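Local coordinates for adhesin LabA (Helicobacter pylori, PDB 6GMM), which probably serves as a lectin-like adhesin that recognises LacdiNAc-bearing glycans of the gastric mucosa, helping the bacterium attach there, at residues Q194-T197 with I198-L202; G71-Q74 with V75-A79; V354-T357 with V358-K362. All coordinates share one frame; numbering follows the deposited sequence.

Followed from the N terminus, the three contacts come in series, and none nests in or crosses another. None closes a loop of any length, since each joins neighbouring turns of one continuous stretch. Contact 2 (71-74 with 75-79) lies at the C-terminal end of helix 57-76, contact 1 (194-197 with 198-202) within helix 188-205, and contact 3 (354-357 with 358-362) on the first turns of helix 354-366. Contacts 1 and 2 touch, with Leu-202 CD1 3.9 Å from Leu-72 CD2, and so tie helices 188-205 and 57-76 together. Contact 3 touches neither, but its helix packs against helix 57-76 farther back along that helix.

Contact 1: Q194-T197 with I198-L202; sequences QAST and IITTL
Thr-200 and Thr-201 each turn a hydroxyl back onto the carbonyl one helical turn earlier, a recurrent motif of threonine in alpha-helices, here inside helix 188-205 of the adhesion domain. Thr-200 OG1 donates to Ser-196 O at 2.7 Å, and Thr-201 OG1 donates to Thr-197 O at 2.6 Å. Both carbonyls also keep their regular helical amide bonds, from Thr-200 N and Thr-201 N, so each oxygen accepts two hydrogen bonds.

The geometry at the two acceptors differs. At Ser-196 O the amide comes in almost head-on, with a C=O...N angle of 162°, whereas the hydroxyl stands well above the carbonyl plane. At Thr-197 O the hydroxyl and the amide of Thr-201 arrive from opposite faces of the plane, so the oxygen is gripped from both sides. The first torsion explains the reach: in Thr-201, chi1 of -43° sets OG1 beside its own backbone N and opposite the carbonyl carbon, facing back along the helix. Thr-197 has a similar conformation and lies alongside Thr-201, pointing the same way; its OG1 is bonded to Glu-193 O, which repeats the pattern one turn earlier.

The turn before is held by backbone bonds: Ile-198 N reaches Gln-194 O at 3.2 Å, while the bond from Ile-199 N to Ala-195 O is long and weak. Gln-194 NE2 also folds back, to Val-190 O. The apolar side chains face other helices, Ile-199 against Ile-242, Ile-245 and Ile-249 of helix 239-264, and Ala-195 against Leu-66 and Ala-69 of helix 57-76. On the more exposed side of the helix, Ser-196 OG lies 3.3 Å from Thr-200 OG1.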
loop_
_atom_site.group_PDB
_atom_site.type_symbol
_atom_site.label_atom_id
_atom_site.label_comp_id
_atom_site.label_asym_id
_atom_site.label_seq_id
_atom_site.Cartn_x
_atom_site.Cartn_y
_atom_site.Cartn_z
ATOM N N GLN A 194 -6.634 -4.313 14.796
ATOM C CA GLN A 194 -8.046 -4.519 15.110
ATOM C C GLN A 194 -8.708 -5.157 13.901
ATOM O O GLN A 194 -9.420 -6.148 14.045
ATOM C CB GLN A 194 -8.757 -3.191 15.449
ATOM C CG GLN A 194 -8.353 -2.509 16.758
ATOM C CD GLN A 194 -7.821 -3.459 17.795
ATOM O OE1 GLN A 194 -8.504 -4.382 18.263
ATOM N NE2 GLN A 194 -6.574 -3.253 18.160
ATOM N N ALA A 195 -8.406 -4.638 12.703
ATOM C CA ALA A 195 -8.956 -5.141 11.448
ATOM C C ALA A 195 -8.507 -6.592 11.250
ATOM O O ALA A 195 -9.282 -7.392 10.737
ATOM C CB ALA A 195 -8.461 -4.286 10.297
ATOM N N SER A 196 -7.258 -6.932 11.658
ATOM C CA SER A 196 -6.742 -8.297 11.478
ATOM C C SER A 196 -7.402 -9.255 12.421
ATOM O O SER A 196 -7.668 -10.388 12.038
ATOM C CB SER A 196 -5.226 -8.348 11.627
ATOM O OG SER A 196 -4.750 -9.637 11.272
ATOM N N THR A 197 -7.717 -8.795 13.652
ATOM C CA THR A 197 -8.406 -9.589 14.656
ATOM C C THR A 197 -9.768 -10.016 14.139
ATOM O O THR A 197 -10.133 -11.188 14.310
ATOM C CB THR A 197 -8.504 -8.824 15.973
ATOM O OG1 THR A 197 -7.188 -8.675 16.502
ATOM C CG2 THR A 197 -9.394 -9.542 17.010
ATOM N N ILE A 198 -10.535 -9.083 13.543
ATOM C CA ILE A 198 -11.851 -9.393 12.978
ATOM C C ILE A 198 -11.755 -10.574 11.999
ATOM O O ILE A 198 -12.331 -11.599 12.272
ATOM C CB ILE A 198 -12.486 -8.161 12.284
ATOM C CG1 ILE A 198 -12.850 -7.051 13.307
ATOM C CG2 ILE A 198 -13.705 -8.592 11.433
ATOM C CD1 ILE A 198 -13.274 -5.741 12.664
ATOM N N ILE A 199 -10.965 -10.431 10.916
ATOM C CA ILE A 199 -10.810 -11.387 9.822
ATOM C C ILE A 199 -10.120 -12.666 10.279
ATOM O O ILE A 199 -10.617 -13.753 9.970
ATOM C CB ILE A 199 -10.124 -10.736 8.572
ATOM C CG1 ILE A 199 -10.680 -9.310 8.274
ATOM C CG2 ILE A 199 -10.237 -11.636 7.330
ATOM C CD1 ILE A 199 -12.165 -9.217 7.722
ATOM N N THR A 200 -8.997 -12.552 11.024
ATOM C CA THR A 200 -8.288 -13.745 11.515
ATOM C C THR A 200 -9.214 -14.587 12.404
ATOM O O THR A 200 -9.338 -15.789 12.130
ATOM C CB THR A 200 -6.945 -13.391 12.160
ATOM O OG1 THR A 200 -6.222 -12.571 11.230
ATOM C CG2 THR A 200 -6.114 -14.620 12.477
ATOM N N THR A 201 -9.923 -13.943 13.408
ATOM C CA THR A 201 -10.842 -14.672 14.309
ATOM C C THR A 201 -11.993 -15.297 13.513
ATOM O O THR A 201 -12.301 -16.470 13.734
ATOM C CB THR A 201 -11.307 -13.819 15.508
ATOM O OG1 THR A 201 -10.196 -13.087 16.052
ATOM C CG2 THR A 201 -11.889 -14.657 16.597
ATOM N N LEU A 202 -12.584 -14.536 12.556
ATOM C CA LEU A 202 -13.674 -15.019 11.698
ATOM C C LEU A 202 -13.240 -16.248 10.916
ATOM O O LEU A 202 -13.954 -17.243 10.878
ATOM C CB LEU A 202 -14.067 -13.937 10.677
ATOM C CG LEU A 202 -15.548 -13.595 10.452
ATOM C CD1 LEU A 202 -15.740 -12.906 9.112
ATOM C CD2 LEU A 202 -16.498 -14.816 10.561
#

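Contact 2: G71-Q74 with V75-A79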
loop_
_atom_site.group_PDB
_atom_site.type_symbol
_atom_site.label_atom_id
_atom_site.label_comp_id
_atom_site.label_asym_id
_atom_site.label_seq_id
_atom_site.Cartn_x
_atom_site.Cartn_y
_atom_site.Cartn_z
ATOM N N GLY A 71 -16.822 -3.672 7.357
ATOM C CA GLY A 71 -17.901 -3.945 6.411
ATOM C C GLY A 71 -18.219 -5.426 6.255
ATOM O O GLY A 71 -19.397 -5.777 6.198
ATOM N N LEU A 72 -17.184 -6.322 6.178
ATOM C CA LEU A 72 -17.452 -7.765 6.044
ATOM C C LEU A 72 -18.252 -8.205 7.272
ATOM O O LEU A 72 -19.330 -8.765 7.118
ATOM C CB LEU A 72 -16.190 -8.636 5.854
ATOM C CG LEU A 72 -16.420 -10.157 5.566
ATOM C CD1 LEU A 72 -16.938 -10.391 4.156
ATOM C CD2 LEU A 72 -15.129 -10.970 5.747
ATOM N N TRP A 73 -17.760 -7.842 8.476
ATOM C CA TRP A 73 -18.386 -8.155 9.741
ATOM C C TRP A 73 -19.798 -7.615 9.786
ATOM O O TRP A 73 -20.695 -8.376 10.124
ATOM C CB TRP A 73 -17.551 -7.609 10.898
ATOM C CG TRP A 73 -18.155 -7.838 12.258
ATOM C CD1 TRP A 73 -18.555 -6.884 13.145
ATOM C CD2 TRP A 73 -18.459 -9.104 12.869
ATOM N NE1 TRP A 73 -19.028 -7.472 14.294
ATOM C CE2 TRP A 73 -18.981 -8.832 14.153
ATOM C CE3 TRP A 73 -18.246 -10.446 12.495
ATOM C CZ2 TRP A 73 -19.373 -9.851 15.033
ATOM C CZ3 TRP A 73 -18.621 -11.449 13.372
ATOM C CH2 TRP A 73 -19.205 -11.150 14.614
ATOM N N GLN A 74 -20.018 -6.348 9.396
ATOM C CA GLN A 74 -21.371 -5.786 9.386
ATOM C C GLN A 74 -22.310 -6.491 8.420
ATOM O O GLN A 74 -23.484 -6.638 8.731
ATOM C CB GLN A 74 -21.383 -4.295 9.053
ATOM C CG GLN A 74 -20.912 -3.409 10.193
ATOM C CD GLN A 74 -20.538 -2.017 9.729
ATOM O OE1 GLN A 74 -20.476 -1.713 8.541
ATOM N NE2 GLN A 74 -20.308 -1.120 10.662
ATOM N N VAL A 75 -21.834 -6.868 7.251
ATOM C CA VAL A 75 -22.712 -7.458 6.248
ATOM C C VAL A 75 -23.022 -8.956 6.493
ATOM O O VAL A 75 -24.044 -9.426 5.977
ATOM C CB VAL A 75 -22.212 -7.181 4.798
ATOM C CG1 VAL A 75 -21.231 -8.244 4.319
ATOM C CG2 VAL A 75 -23.389 -7.036 3.837
ATOM N N MET A 76 -22.191 -9.711 7.267
ATOM C CA MET A 76 -22.585 -11.123 7.409
ATOM C C MET A 76 -22.728 -11.668 8.885
ATOM O O MET A 76 -23.129 -12.821 9.043
ATOM C CB MET A 76 -21.687 -12.044 6.566
ATOM C CG MET A 76 -20.214 -11.785 6.716
ATOM S SD MET A 76 -19.606 -12.349 8.313
ATOM C CE MET A 76 -19.485 -14.161 7.985
ATOM N N SER A 77 -22.430 -10.864 9.925
ATOM C CA SER A 77 -22.522 -11.275 11.336
ATOM C C SER A 77 -23.939 -11.755 11.722
ATOM O O SER A 77 -24.095 -12.744 12.464
ATOM C CB SER A 77 -22.074 -10.143 12.250
ATOM O OG SER A 77 -22.895 -8.994 12.079
ATOM N N TYR A 78 -24.972 -11.103 11.145
ATOM C CA TYR A 78 -26.350 -11.481 11.371
ATOM C C TYR A 78 -26.634 -12.919 10.952
ATOM O O TYR A 78 -27.458 -13.563 11.583
ATOM C CB TYR A 78 -27.314 -10.488 10.696
ATOM C CG TYR A 78 -27.644 -10.771 9.252
ATOM C CD1 TYR A 78 -26.806 -10.346 8.230
ATOM C CD2 TYR A 78 -28.828 -11.413 8.900
ATOM C CE1 TYR A 78 -27.116 -10.588 6.892
ATOM C CE2 TYR A 78 -29.149 -11.662 7.567
ATOM C CZ TYR A 78 -28.281 -11.264 6.564
ATOM O OH TYR A 78 -28.598 -11.511 5.248
ATOM N N ALA A 79 -26.001 -13.429 9.912
ATOM C CA ALA A 79 -26.288 -14.796 9.495
ATOM C C ALA A 79 -25.345 -15.828 10.125
ATOM O O ALA A 79 -25.363 -17.000 9.744
ATOM C CB ALA A 79 -26.285 -14.896 7.980
HETATM O O HOH W 1 -24.898 -8.428 10.328
#
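Ser-77 lays its CB over the six-membered ring of Trp-73 in a CH-pi contact. The carbon is 3.6 Å from the ring centroid and only 1° off the ring normal, and all six ring atoms lie almost equally far from it. Trp-73 reaches this position because CG is anti to its backbone N (chi1 178°), which swings the indole out beside the next turn. Ile-198 touches its side chain, and Tyr-138 meets the indole edge-to-face.

On Ser-77, OG sits between the backbone N and the carbonyl carbon (chi1 61°). From there it lies 2.7 Å from a water that donates to Gln-74 O and accepts from Tyr-78 N, bridging the end of the turn. Ser-77 N bonds to Trp-73 O at 3.0 Å.

Met-76 is bent at every torsion. Its chain curls back, bringing CG to 3.2 Å from Leu-72 O and 4.3 Å from Leu-72 CG. Val-75 rests CG1 against Leu-72 O at 3.4 Å. Gln-74 instead extends away beyond CG, its amide held by Tyr-138 OH, Ala-349 O and Cys-351 N.

This is an aromatic side chain packed i to i+4 on a serine near the C-terminal end of helix 57-76, within the helical bundle of a SabA-like adhesion domain.

Contact 3: V354-T357 with V358-K362; sequences VGET and VTNLK
This is a local, turn-to-turn contact on the first two turns of helix 354-366, built mainly from main-chain hydrogen bonds with side chains folded back onto carbonyls. Val-358 N bonds to Val-354 O, Asn-360 N to Glu-356 O at 2.9 Å and Leu-361 N to Thr-357 O at 2.8 Å, the i to i+4 pattern of an alpha-helix.

The turn is looser at Gly-355. Its carbonyl receives two weak bonds, one from Thr-359 N at 3.5 Å and another from Thr-359 OG1 at 3.3 Å. The hydroxyl points that way because it stands beside its own backbone N and opposite the carbonyl carbon (chi1 -64°). The same oxygen is also approached by a methyl: Val-358 CG1, placed between the N and C of its own backbone, comes to 3.2 Å.

Asn-360 lies over the preceding turn, its CG 3.3 Å from Glu-356 O. Its amide and the Glu-356 carboxylate do not bond, as the nearest pair, Glu-356 OE1 and Asn-360 ND2, is 4.4 Å apart. The carboxylate instead makes a long, weak ion pair with Arg-335. Thr-357 OG1 is bonded to Tyr-353 O, so this hydroxyl, too, is used on a carbonyl one turn earlier.

The helix lies against two others, and Val-354 and Leu-361 touch both: Val-354 meets Asn-67 of helix 57-76 and Phe-311 of helix 287-311, Leu-361 meets Gln-60 and Val-308 of the same two. Thr-357 and Asn-360 add contacts to helix 57-76, Val-358 and Lys-362 to helix 287-311.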
loop_
_atom_site.group_PDB
_atom_site.type_symbol
_atom_site.label_atom_id
_atom_site.label_comp_id
_atom_site.label_asym_id
_atom_site.label_seq_id
_atom_site.Cartn_x
_atom_site.Cartn_y
_atom_site.Cartn_z
ATOM N N VAL A 354 -17.523 1.787 1.961
ATOM C CA VAL A 354 -16.482 0.987 1.292
ATOM C C VAL A 354 -16.288 1.456 -0.157
ATOM O O VAL A 354 -15.155 1.729 -0.568
ATOM C CB VAL A 354 -16.762 -0.535 1.421
ATOM C CG1 VAL A 354 -15.970 -1.353 0.413
ATOM C CG2 VAL A 354 -16.477 -1.027 2.837
ATOM N N GLY A 355 -17.402 1.586 -0.880
ATOM C CA GLY A 355 -17.459 2.011 -2.277
ATOM C C GLY A 355 -16.828 3.355 -2.599
ATOM O O GLY A 355 -16.113 3.479 -3.595
ATOM N N GLU A 356 -17.101 4.373 -1.772
ATOM C CA GLU A 356 -16.537 5.705 -1.949
ATOM C C GLU A 356 -15.055 5.732 -1.542
ATOM O O GLU A 356 -14.286 6.496 -2.121
ATOM C CB GLU A 356 -17.355 6.789 -1.213
ATOM C CG GLU A 356 -17.355 6.691 0.310
ATOM C CD GLU A 356 -17.766 7.946 1.060
ATOM O OE1 GLU A 356 -16.871 8.601 1.646
ATOM O OE2 GLU A 356 -18.981 8.255 1.093
ATOM N N THR A 357 -14.644 4.888 -0.568
ATOM C CA THR A 357 -13.239 4.875 -0.156
ATOM C C THR A 357 -12.339 4.318 -1.282
ATOM O O THR A 357 -11.289 4.917 -1.538
ATOM C CB THR A 357 -13.052 4.192 1.199
ATOM O OG1 THR A 357 -13.873 4.871 2.161
ATOM C CG2 THR A 357 -11.584 4.212 1.665
ATOM N N VAL A 358 -12.782 3.242 -2.002
ATOM C CA VAL A 358 -12.010 2.671 -3.117
ATOM C C VAL A 358 -11.870 3.733 -4.225
ATOM O O VAL A 358 -10.778 3.904 -4.762
ATOM C CB VAL A 358 -12.460 1.263 -3.626
ATOM C CG1 VAL A 358 -13.828 1.294 -4.293
ATOM C CG2 VAL A 358 -11.415 0.663 -4.576
ATOM N N THR A 359 -12.923 4.525 -4.463
ATOM C CA THR A 359 -12.887 5.635 -5.418
ATOM C C THR A 359 -11.876 6.671 -4.944
ATOM O O THR A 359 -10.996 7.019 -5.720
ATOM C CB THR A 359 -14.289 6.222 -5.621
ATOM O OG1 THR A 359 -15.097 5.210 -6.220
ATOM C CG2 THR A 359 -14.290 7.471 -6.508
ATOM N N ASN A 360 -11.959 7.115 -3.669
ATOM C CA ASN A 360 -11.024 8.101 -3.100
ATOM C C ASN A 360 -9.582 7.629 -3.088
ATOM O O ASN A 360 -8.699 8.443 -3.287
ATOM C CB ASN A 360 -11.472 8.550 -1.717
ATOM C CG ASN A 360 -12.752 9.344 -1.753
ATOM O OD1 ASN A 360 -13.291 9.657 -2.826
ATOM N ND2 ASN A 360 -13.277 9.679 -0.584
ATOM N N LEU A 361 -9.340 6.317 -2.931
ATOM C CA LEU A 361 -7.986 5.756 -2.969
ATOM C C LEU A 361 -7.440 5.739 -4.395
ATOM O O LEU A 361 -6.305 6.205 -4.620
ATOM C CB LEU A 361 -7.957 4.351 -2.324
ATOM C CG LEU A 361 -6.673 3.509 -2.465
ATOM C CD1 LEU A 361 -5.460 4.180 -1.819
ATOM C CD2 LEU A 361 -6.862 2.162 -1.850
ATOM N N LYS A 362 -8.242 5.249 -5.375
ATOM C CA LYS A 362 -7.791 5.234 -6.779
ATOM C C LYS A 362 -7.522 6.659 -7.270
ATOM O O LYS A 362 -6.477 6.904 -7.902
ATOM C CB LYS A 362 -8.781 4.491 -7.702
ATOM C CG LYS A 362 -9.002 2.996 -7.352
ATOM C CD LYS A 362 -9.472 2.134 -8.561
ATOM C CE LYS A 362 -10.845 2.446 -9.127
ATOM N NZ LYS A 362 -11.941 1.847 -8.317
#